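Long-range contacts in DyP (Bjerkandera adusta, PDB 3VXJ), which probably uses hydrogen peroxide to oxidise dyes and phenolic compounds at a heme b centre, as DyP-type peroxidases generally do: residues V309-P314 with N379-K384; N373-A378 with P392-T397. One frame throughout, in Å; residues are numbered along the deposited sequence.

Interaction 1. Residues V309-P314 with N379-K384; sequences VRKTNP and NFPFSK. With HEM (protoporphyrin IX containing Fe), chain B; 3DM (2,6-dimethoxyphenol), chain E; 3DM (2,6-dimethoxyphenol), chain D.
Behind the proximal heme pocket, Lys311, near the end of the helix 308-312 that supplies the axial ligand His308, and Pro314, just beyond that end, meet Phe380 of the loop 379-384. Lys311 turns aside at chi2 (-80°) and again at chi3, which brings NZ to 2.7 Å from Phe380 O, with the ammonium tilted out of the carbonyl plane. Gly389 O and Trp374 O also accept bonds from this nitrogen, so one lysine ties the loop carbonyls of Phe380 and Gly389 to a carbonyl at the end of helix 367-375. A methionine here would lack the ammonium and would probably leave those three oxygens without a shared donor, the loop freer to drift from the helix. The Phe380 ring is reached differently. Its CG stands anti to the backbone N (chi1 -174°), and the ring meets Pro314 edge-on, CG of Pro314 lying in the ring plane 3.5 Å from Phe380 CZ. Pro381, joined through a cis peptide, sets its CB 4.1 Å above one face of that ring, while Trp374 stacks on the other. Arg310 NH2 and Lys384 NZ approach from opposite directions to 4.0 Å; Asp317 forms salt bridges with Arg310 NE and Lys384 NZ, and probably offsets their charge, and Lys384 NZ also donates to Leu297 O. Asn313 ND2 serves two acceptors, the heme propionate O2D at 3.0 Å and O1 of a 2,6-dimethoxyphenol at 3.1 Å, both by fairly straight bonds, while Arg315 N binds its OD1 and fixes which way the amide faces. A second dimethoxyphenol gives its hydroxyl to Ser383 O. Helix 308-312 thus lies between two environments: Val309 and Thr312 pack on the porphyrin, and Lys311 holds the irregular loop that runs from helix 367-375 toward strand 401-403.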
# COMPACT_ATOMS: atom_id res chain seq x y z
N VAL A 309 -2.87 -9.45 -7.37
CA VAL A 309 -1.54 -9.77 -6.82
C VAL A 309 -0.55 -10.20 -7.89
O VAL A 309 0.65 -9.96 -7.75
CB VAL A 309 -1.60 -10.79 -5.65
CG1 VAL A 309 -2.43 -10.24 -4.49
CG2 VAL A 309 -2.13 -12.14 -6.10
N ARG A 310 -1.06 -10.80 -8.97
CA ARG A 310 -0.21 -11.22 -10.08
C ARG A 310 0.29 -10.03 -10.91
O ARG A 310 1.42 -10.03 -11.38
CB ARG A 310 -0.94 -12.23 -10.96
CG ARG A 310 -0.08 -12.86 -12.04
CD ARG A 310 -0.78 -14.07 -12.59
NE ARG A 310 0.05 -14.78 -13.56
CZ ARG A 310 -0.26 -15.94 -14.13
NH1 ARG A 310 -1.44 -16.52 -13.88
NH2 ARG A 310 0.60 -16.51 -14.97
N LYS A 311 -0.55 -9.02 -11.06
CA LYS A 311 -0.15 -7.77 -11.71
C LYS A 311 0.86 -6.97 -10.90
O LYS A 311 1.81 -6.42 -11.45
CB LYS A 311 -1.38 -6.91 -11.98
CG LYS A 311 -2.24 -7.42 -13.13
CD LYS A 311 -1.69 -7.03 -14.50
CE LYS A 311 -2.80 -6.64 -15.45
NZ LYS A 311 -2.28 -5.98 -16.68
N THR A 312 0.67 -6.92 -9.58
CA THR A 312 1.53 -6.07 -8.75
C THR A 312 2.81 -6.78 -8.33
O THR A 312 3.80 -6.11 -8.04
CB THR A 312 0.79 -5.52 -7.53
OG1 THR A 312 0.38 -6.62 -6.71
CG2 THR A 312 -0.42 -4.67 -7.95
N ASN A 313 2.79 -8.11 -8.32
CA ASN A 313 4.00 -8.91 -8.18
C ASN A 313 3.92 -10.13 -9.10
O ASN A 313 3.37 -11.17 -8.72
CB ASN A 313 4.23 -9.35 -6.74
CG ASN A 313 5.47 -10.23 -6.59
OD1 ASN A 313 6.26 -10.40 -7.54
ND2 ASN A 313 5.63 -10.83 -5.41
N PRO A 314 4.48 -10.01 -10.31
CA PRO A 314 4.35 -11.05 -11.32
C PRO A 314 5.11 -12.34 -11.05
O PRO A 314 4.87 -13.31 -11.75
CB PRO A 314 4.88 -10.37 -12.60
CG PRO A 314 4.76 -8.90 -12.33
CD PRO A 314 5.03 -8.76 -10.87
N ASN A 379 -1.46 -5.51 -21.91
CA ASN A 379 -0.55 -6.48 -22.50
C ASN A 379 0.52 -7.00 -21.57
O ASN A 379 1.49 -7.63 -22.00
CB ASN A 379 0.02 -5.88 -23.77
CG ASN A 379 -1.05 -5.71 -24.83
OD1 ASN A 379 -1.75 -6.67 -25.16
ND2 ASN A 379 -1.24 -4.48 -25.31
N PHE A 380 0.32 -6.75 -20.27
CA PHE A 380 1.18 -7.29 -19.23
C PHE A 380 0.38 -8.20 -18.29
O PHE A 380 -0.72 -7.83 -17.90
CB PHE A 380 1.86 -6.19 -18.42
CG PHE A 380 2.84 -6.74 -17.45
CD1 PHE A 380 4.16 -6.97 -17.84
CD2 PHE A 380 2.43 -7.17 -16.20
CE1 PHE A 380 5.05 -7.57 -16.98
CE2 PHE A 380 3.31 -7.77 -15.34
CZ PHE A 380 4.63 -7.96 -15.72
N PRO A 381 0.93 -9.37 -17.91
CA PRO A 381 2.26 -9.92 -18.23
C PRO A 381 2.41 -10.26 -19.72
O PRO A 381 1.43 -10.50 -20.41
CB PRO A 381 2.35 -11.19 -17.36
CG PRO A 381 0.93 -11.56 -17.11
CD PRO A 381 0.22 -10.24 -16.95
N PHE A 382 3.66 -10.27 -20.17
CA PHE A 382 3.97 -10.45 -21.58
C PHE A 382 3.98 -11.92 -21.96
O PHE A 382 4.04 -12.80 -21.09
CB PHE A 382 5.31 -9.79 -21.92
CG PHE A 382 6.41 -10.09 -20.94
CD1 PHE A 382 7.12 -11.29 -21.01
CD2 PHE A 382 6.73 -9.18 -19.93
CE1 PHE A 382 8.12 -11.58 -20.09
CE2 PHE A 382 7.74 -9.46 -19.01
CZ PHE A 382 8.43 -10.66 -19.09
N SER A 383 3.91 -12.18 -23.27
CA SER A 383 4.05 -13.53 -23.84
C SER A 383 2.99 -14.53 -23.39
O SER A 383 3.27 -15.73 -23.24
CB SER A 383 5.46 -14.08 -23.59
OG SER A 383 6.45 -13.18 -24.06
N LYS A 384 1.76 -14.05 -23.16
CA LYS A 384 0.65 -14.91 -22.75
C LYS A 384 -0.26 -15.24 -23.93
O LYS A 384 -0.37 -14.44 -24.87
CB LYS A 384 -0.15 -14.24 -21.62
CG LYS A 384 0.63 -13.94 -20.35
CD LYS A 384 1.49 -15.10 -19.89
CE LYS A 384 2.06 -14.81 -18.52
NZ LYS A 384 3.05 -15.82 -18.08
CHA HEM B . -1.53 -7.31 -2.36
CHB HEM B . -5.79 -5.13 -1.68
CHC HEM B . -4.18 -1.18 -3.97
CHD HEM B . 0.10 -3.33 -4.62
C1A HEM B . -2.83 -7.08 -2.01
C2A HEM B . -3.72 -8.03 -1.37
C3A HEM B . -4.90 -7.42 -1.20
C4A HEM B . -4.79 -6.07 -1.69
CMA HEM B . -6.17 -8.01 -0.56
CAA HEM B . -3.34 -9.50 -1.05
CBA HEM B . -2.69 -9.71 0.32
CGA HEM B . -1.27 -9.22 0.42
O1A HEM B . -0.35 -9.81 -0.19
O2A HEM B . -1.05 -8.22 1.15
C1B HEM B . -5.73 -3.86 -2.23
C2B HEM B . -6.80 -2.89 -2.23
C3B HEM B . -6.35 -1.78 -2.86
C4B HEM B . -4.98 -2.04 -3.26
CMB HEM B . -8.19 -3.13 -1.61
CAB HEM B . -7.08 -0.45 -3.11
CBB HEM B . -8.10 -0.04 -2.34
C1C HEM B . -2.90 -1.44 -4.38
C2C HEM B . -2.07 -0.56 -5.18
C3C HEM B . -0.89 -1.16 -5.38
C4C HEM B . -0.94 -2.44 -4.70
CMC HEM B . -2.52 0.83 -5.68
CAC HEM B . 0.35 -0.65 -6.16
CBC HEM B . 0.23 0.07 -7.29
C1D HEM B . 0.06 -4.56 -4.02
C2D HEM B . 1.22 -5.41 -3.88
C3D HEM B . 0.71 -6.64 -3.19
C4D HEM B . -0.70 -6.42 -2.97
CMD HEM B . 2.67 -5.18 -4.33
CAD HEM B . 1.57 -7.87 -2.84
CBD HEM B . 1.69 -8.71 -4.11
CGD HEM B . 2.56 -9.92 -3.88
O1D HEM B . 2.09 -11.05 -4.21
O2D HEM B . 3.70 -9.77 -3.39
NA HEM B . -3.53 -5.91 -2.20
NB HEM B . -4.64 -3.33 -2.90
NC HEM B . -2.18 -2.59 -4.14
ND HEM B . -1.05 -5.17 -3.44
FE HEM B . -2.88 -4.27 -3.23
O1 3DM E . 2.54 -18.38 -24.03
C1 3DM E . 1.92 -18.74 -25.19
C2 3DM E . 1.57 -20.08 -25.39
O2 3DM E . 1.87 -20.97 -24.40
C7 3DM E . 1.64 -22.36 -24.70
C3 3DM E . 0.93 -20.46 -26.57
C4 3DM E . 0.65 -19.50 -27.55
C5 3DM E . 1.00 -18.17 -27.35
C6 3DM E . 1.64 -17.78 -26.16
O3 3DM E . 1.99 -16.48 -25.91
C8 3DM E . 2.13 -15.63 -27.06
O1 3DM D . 8.29 -12.48 -5.53
C1 3DM D . 8.82 -13.32 -6.49
C2 3DM D . 9.41 -12.80 -7.66
O2 3DM D . 9.44 -11.45 -7.84
C7 3DM D . 9.68 -10.95 -9.17
C3 3DM D . 9.94 -13.70 -8.60
C4 3DM D . 9.86 -15.08 -8.39
C5 3DM D . 9.29 -15.58 -7.23
C6 3DM D . 8.77 -14.70 -6.29
O3 3DM D . 8.18 -15.14 -5.13
C8 3DM D . 7.83 -16.54 -5.05
O HOH W 1 -2.25 -3.62 -1.46

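Interaction 2. Residues N373-A378 with P392-T397; sequences NWANNA and PIIGQT. With HEM (protoporphyrin IX containing Fe), chain B.
Two hydrogen bonds join Asn376 to the segment 392-397, one through its backbone and one through its side chain. Thr397 OG1 donates to Asn376 O over 2.6 Å, arriving in the carbonyl plane on a lone pair at a C=O...O angle of 121°. Gln396 N donates to Asn376 OD1 at 2.8 Å, but from above the amide plane, 51° out of it. The side chain of Asn376 is gripped at both ends, since Gln371 NE2 also reaches OD1 and ND2 donates to Leu101 O; this should fix the rotation of the amide. Inward from these bonds the chains come close at Gly395, whose CA lies 3.5 Å from Asn376 OD1. A side-chain carbon on that glycine would fall tight against Ala375 O. Apolar packing follows: Ala375 CB touches Ile394 CD1 at 3.7 Å. The CG1 branch of Ile394 sits between its backbone N and carbonyl carbon (chi1 47°), and from there CD1 faces the alanine while CG2 rests 3.7 Å from the heme vinyl carbon CAB. Ile394 also touches His308, the axial ligand, and Val420 of the strand 420-430. The end of helix 367-375 therefore backs the loop that forms part of the proximal wall of the heme pocket, beside the C-terminal antiparallel sheet of this DyP-type peroxidase.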
# COMPACT_ATOMS: atom_id res chain seq x y z
N ASN A 373 3.14 0.40 -15.50
CA ASN A 373 3.72 -0.59 -16.39
C ASN A 373 2.99 -1.92 -16.34
O ASN A 373 2.98 -2.66 -17.32
CB ASN A 373 5.19 -0.84 -16.05
CG ASN A 373 6.02 0.42 -16.16
OD1 ASN A 373 5.77 1.42 -15.50
ND2 ASN A 373 7.05 0.36 -17.00
N TRP A 374 2.39 -2.21 -15.19
CA TRP A 374 1.79 -3.51 -14.96
C TRP A 374 0.25 -3.46 -14.89
O TRP A 374 -0.41 -3.93 -15.82
CB TRP A 374 2.41 -4.17 -13.73
CG TRP A 374 3.85 -4.59 -13.95
CD1 TRP A 374 4.52 -4.65 -15.15
CD2 TRP A 374 4.77 -5.01 -12.95
NE1 TRP A 374 5.81 -5.10 -14.94
CE2 TRP A 374 5.98 -5.32 -13.60
CE3 TRP A 374 4.69 -5.15 -11.55
CZ2 TRP A 374 7.10 -5.77 -12.91
CZ3 TRP A 374 5.80 -5.59 -10.87
CH2 TRP A 374 7.00 -5.90 -11.55
N ALA A 375 -0.30 -2.90 -13.82
CA ALA A 375 -1.76 -2.91 -13.63
C ALA A 375 -2.54 -2.26 -14.77
O ALA A 375 -3.58 -2.77 -15.18
CB ALA A 375 -2.11 -2.28 -12.29
N ASN A 376 -2.05 -1.12 -15.26
CA ASN A 376 -2.72 -0.36 -16.33
C ASN A 376 -2.47 -0.88 -17.74
O ASN A 376 -3.01 -0.36 -18.72
CB ASN A 376 -2.29 1.11 -16.31
CG ASN A 376 -2.81 1.88 -15.11
OD1 ASN A 376 -3.56 1.35 -14.27
ND2 ASN A 376 -2.39 3.13 -15.00
N ASN A 377 -1.63 -1.91 -17.84
CA ASN A 377 -1.16 -2.37 -19.14
C ASN A 377 -1.88 -3.66 -19.53
O ASN A 377 -1.61 -4.72 -18.95
CB ASN A 377 0.34 -2.59 -19.03
CG ASN A 377 1.00 -2.99 -20.34
OD1 ASN A 377 0.35 -3.34 -21.33
ND2 ASN A 377 2.33 -2.96 -20.33
N ALA A 378 -2.78 -3.58 -20.51
CA ALA A 378 -3.54 -4.75 -20.93
C ALA A 378 -2.65 -5.87 -21.44
O ALA A 378 -3.03 -7.04 -21.41
CB ALA A 378 -4.56 -4.38 -22.00
N PRO A 392 -8.44 -5.61 -12.39
CA PRO A 392 -9.80 -5.18 -12.03
C PRO A 392 -9.94 -4.37 -10.74
O PRO A 392 -10.93 -3.64 -10.62
CB PRO A 392 -10.57 -6.50 -11.90
CG PRO A 392 -9.50 -7.54 -11.62
CD PRO A 392 -8.32 -7.08 -12.44
N ILE A 393 -9.00 -4.47 -9.80
CA ILE A 393 -9.11 -3.74 -8.55
C ILE A 393 -8.60 -2.30 -8.68
O ILE A 393 -9.35 -1.36 -8.38
CB ILE A 393 -8.43 -4.51 -7.39
CG1 ILE A 393 -8.98 -5.95 -7.29
CG2 ILE A 393 -8.57 -3.77 -6.06
CD1 ILE A 393 -10.52 -6.07 -7.25
N ILE A 394 -7.36 -2.12 -9.14
CA ILE A 394 -6.80 -0.76 -9.23
C ILE A 394 -6.30 -0.33 -10.61
O ILE A 394 -5.78 0.76 -10.76
CB ILE A 394 -5.76 -0.42 -8.10
CG1 ILE A 394 -4.73 -1.53 -7.91
CG2 ILE A 394 -6.48 -0.10 -6.78
CD1 ILE A 394 -3.63 -1.54 -8.96
N GLY A 395 -6.46 -1.17 -11.64
CA GLY A 395 -6.10 -0.75 -13.00
C GLY A 395 -6.97 0.40 -13.46
O GLY A 395 -8.18 0.41 -13.23
N GLN A 396 -6.38 1.39 -14.13
CA GLN A 396 -7.15 2.61 -14.45
C GLN A 396 -7.44 2.92 -15.92
O GLN A 396 -8.22 3.83 -16.22
CB GLN A 396 -6.60 3.80 -13.68
CG GLN A 396 -6.90 3.67 -12.20
CD GLN A 396 -6.71 4.95 -11.44
OE1 GLN A 396 -7.64 5.45 -10.81
NE2 GLN A 396 -5.50 5.49 -11.50
N THR A 397 -6.83 2.17 -16.81
CA THR A 397 -7.01 2.31 -18.25
C THR A 397 -8.44 1.98 -18.64
O THR A 397 -9.02 1.01 -18.14
CB THR A 397 -6.06 1.33 -18.94
OG1 THR A 397 -4.73 1.51 -18.42
CG2 THR A 397 -6.07 1.48 -20.45
CHA HEM B . -1.53 -7.31 -2.36
CHB HEM B . -5.79 -5.13 -1.68
CHC HEM B . -4.18 -1.18 -3.97
CHD HEM B . 0.10 -3.33 -4.62
C1A HEM B . -2.83 -7.08 -2.01
C2A HEM B . -3.72 -8.03 -1.37
C3A HEM B . -4.90 -7.42 -1.20
C4A HEM B . -4.79 -6.07 -1.69
CMA HEM B . -6.17 -8.01 -0.56
CAA HEM B . -3.34 -9.50 -1.05
CBA HEM B . -2.69 -9.71 0.32
CGA HEM B . -1.27 -9.22 0.42
O1A HEM B . -0.35 -9.81 -0.19
O2A HEM B . -1.05 -8.22 1.15
C1B HEM B . -5.73 -3.86 -2.23
C2B HEM B . -6.80 -2.89 -2.23
C3B HEM B . -6.35 -1.78 -2.86
C4B HEM B . -4.98 -2.04 -3.26
CMB HEM B . -8.19 -3.13 -1.61
CAB HEM B . -7.08 -0.45 -3.11
CBB HEM B . -8.10 -0.04 -2.34
C1C HEM B . -2.90 -1.44 -4.38
C2C HEM B . -2.07 -0.56 -5.18
C3C HEM B . -0.89 -1.16 -5.38
C4C HEM B . -0.94 -2.44 -4.70
CMC HEM B . -2.52 0.83 -5.68
CAC HEM B . 0.35 -0.65 -6.16
CBC HEM B . 0.23 0.07 -7.29
C1D HEM B . 0.06 -4.56 -4.02
C2D HEM B . 1.22 -5.41 -3.88
C3D HEM B . 0.71 -6.64 -3.19
C4D HEM B . -0.70 -6.42 -2.97
CMD HEM B . 2.67 -5.18 -4.33
CAD HEM B . 1.57 -7.87 -2.84
CBD HEM B . 1.69 -8.71 -4.11
CGD HEM B . 2.56 -9.92 -3.88
O1D HEM B . 2.09 -11.05 -4.21
O2D HEM B . 3.70 -9.77 -3.39
NA HEM B . -3.53 -5.91 -2.20
NB HEM B . -4.64 -3.33 -2.90
NC HEM B . -2.18 -2.59 -4.14
ND HEM B . -1.05 -5.17 -3.44
FE HEM B . -2.88 -4.27 -3.23
O HOH W 1 -2.25 -3.62 -1.46

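Overall arrangement
Interactions 1 and 2 illustrate how contacts beside a heme can interlock, each pairing a helix end with a loop: their segments alternate along the chain, 373-378 runs into 379-384, and the centres lie 10 Å apart. Trp374 joins them. Its carbonyl O is 2.9 Å from Lys311 NZ, a probable hydrogen bond, while its indole meets both apolar partners of interaction 1, NE1 at 3.2 Å from Phe380 CZ and CZ3 at 3.3 Å from Pro314 CD. Both reach the same heme, interaction 1 at the propionates and a pyrrole, interaction 2 at a vinyl and a methyl. The iron binds His308 on their side and a water, 2.0 Å from FE to O, on the other.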